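Local coordinates for protein KP700603 (Klebsiella pneumoniae 700603, PDB 5KVK) that is of unknown function but belongs to the competence-damaged protein (CinA) superfamily, at residues N11-E14 and L15-V19. Numbering follows the deposited sequence.
Sequences NTHE and LTTRV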
loop_
_atom_site.group_PDB
_atom_site.type_symbol
_atom_site.label_atom_id
_atom_site.label_comp_id
_atom_site.label_asym_id
_atom_site.label_seq_id
_atom_site.Cartn_x
_atom_site.Cartn_y
_atom_site.Cartn_z
ATOM N N ASN A 11 -14.033 -10.306 12.142
ATOM C CA ASN A 11 -13.965 -8.897 11.796
ATOM C C ASN A 11 -12.509 -8.438 11.780
ATOM O O ASN A 11 -11.820 -8.503 12.805
ATOM C CB ASN A 11 -14.777 -8.048 12.765
ATOM C CG ASN A 11 -14.785 -6.583 12.371
ATOM O OD1 ASN A 11 -14.081 -5.764 12.972
ATOM N ND2 ASN A 11 -15.575 -6.244 11.349
ATOM N N THR A 12 -12.065 -7.931 10.617
ATOM C CA THR A 12 -10.658 -7.551 10.457
ATOM C C THR A 12 -10.266 -6.407 11.367
ATOM O O THR A 12 -9.172 -6.400 11.916
ATOM C CB THR A 12 -10.350 -7.135 9.014
ATOM O OG1 THR A 12 -10.743 -8.195 8.148
ATOM C CG2 THR A 12 -8.847 -6.816 8.821
ATOM N N HIS A 13 -11.129 -5.401 11.504
ATOM C CA HIS A 13 -10.761 -4.279 12.360
ATOM C C HIS A 13 -10.597 -4.727 13.819
ATOM O O HIS A 13 -9.703 -4.249 14.519
ATOM C CB HIS A 13 -11.821 -3.177 12.220
ATOM C CG HIS A 13 -11.529 -1.914 12.976
ATOM N ND1 HIS A 13 -10.331 -1.237 12.892
ATOM C CD2 HIS A 13 -12.322 -1.164 13.779
ATOM C CE1 HIS A 13 -10.377 -0.159 13.655
ATOM N NE2 HIS A 13 -11.572 -0.094 14.206
ATOM N N GLU A 14 -11.476 -5.612 14.310
ATOM C CA GLU A 14 -11.354 -6.070 15.701
ATOM C C GLU A 14 -10.088 -6.913 15.923
ATOM O O GLU A 14 -9.303 -6.649 16.853
ATOM C CB GLU A 14 -12.620 -6.832 16.095
ATOM C CG GLU A 14 -12.636 -7.306 17.541
ATOM C CD GLU A 14 -13.891 -8.118 17.838
ATOM O OE1 GLU A 14 -14.666 -8.390 16.892
ATOM O OE2 GLU A 14 -14.051 -8.479 19.007
ATOM N N LEU A 15 -9.852 -7.908 15.062
ATOM C CA LEU A 15 -8.597 -8.680 15.095
ATOM C C LEU A 15 -7.368 -7.778 15.061
ATOM O O LEU A 15 -6.391 -7.982 15.815
ATOM C CB LEU A 15 -8.573 -9.631 13.894
ATOM C CG LEU A 15 -7.232 -10.312 13.643
ATOM C CD1 LEU A 15 -7.119 -11.265 14.801
ATOM C CD2 LEU A 15 -7.218 -11.062 12.329
ATOM N N THR A 16 -7.363 -6.802 14.142
ATOM C CA THR A 16 -6.182 -5.958 14.022
ATOM C C THR A 16 -5.982 -5.131 15.279
ATOM O O THR A 16 -4.844 -4.855 15.665
ATOM C CB THR A 16 -6.306 -5.044 12.808
ATOM O OG1 THR A 16 -6.485 -5.884 11.652
ATOM C CG2 THR A 16 -5.046 -4.212 12.617
ATOM N N THR A 17 -7.077 -4.683 15.907
ATOM C CA THR A 17 -6.940 -3.978 17.184
ATOM C C THR A 17 -6.184 -4.840 18.194
ATOM O O THR A 17 -5.273 -4.365 18.906
ATOM C CB THR A 17 -8.342 -3.636 17.693
ATOM O OG1 THR A 17 -8.950 -2.715 16.769
ATOM C CG2 THR A 17 -8.301 -3.049 19.073
ATOM N N ARG A 18 -6.540 -6.125 18.261
ATOM C CA ARG A 18 -5.943 -6.985 19.285
ATOM C C ARG A 18 -4.463 -7.155 19.014
ATOM O O ARG A 18 -3.612 -6.981 19.888
ATOM C CB ARG A 18 -6.626 -8.342 19.298
ATOM C CG ARG A 18 -5.927 -9.285 20.236
ATOM C CD ARG A 18 -6.623 -10.610 20.427
ATOM N NE ARG A 18 -6.916 -11.341 19.185
ATOM C CZ ARG A 18 -6.152 -12.268 18.607
ATOM N NH1 ARG A 18 -4.946 -12.579 19.077
ATOM N NH2 ARG A 18 -6.607 -12.894 17.534
ATOM N N VAL A 19 -4.125 -7.425 17.768
ATOM C CA VAL A 19 -2.729 -7.670 17.442
ATOM C C VAL A 19 -1.901 -6.398 17.556
ATOM O O VAL A 19 -0.744 -6.438 18.014
ATOM C CB VAL A 19 -2.657 -8.306 16.041
ATOM C CG1 VAL A 19 -1.215 -8.435 15.621
ATOM C CG2 VAL A 19 -3.278 -9.677 16.098
#
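L15 N donates to N11 O over 3.1 Å, an almost straight bond that closes the first turn of helix 12-26. N11 is the N-cap of that helix, and its side chain serves the start as well: OD1 takes the amide of E14, with E14 N 2.9 Å from N11 OD1. L15 also sets its CB against N11 O at 3.6 Å, while its side chain packs on M159 and A160 of helix 147-165.

T16 comes next, and it grips T12 O twice. Its amide bonds there at 2.9 Å from T16 N to T12 O, and its hydroxyl gives a second bond, 2.7 Å from T16 OG1 to T12 O, from the opposite face of the carbonyl plane. The hydroxyl gets there because OG1 stands beside its own backbone N (chi1 -58°), turned back toward the preceding turn. T12 and T16 lie side by side and point the same way, T12 CG2 being 3.8 Å from T16 OG1; both touch A44 of helix 40-46, and T12 OG1 bonds to R156.

One residue on, T17 repeats the pattern on H13 O, with T17 OG1 2.8 Å from that oxygen and T17 N reaching it from the other face. The same hydroxyl lies over the rim of one face of the H13 ring and is also hydrogen-bonded to Q48. R18 adds its backbone bond to E14 O.

Two successive carbonyls of the first turn thus each accept an amide and a threonine hydroxyl, a double load that probably draws extra electron density onto both oxygens.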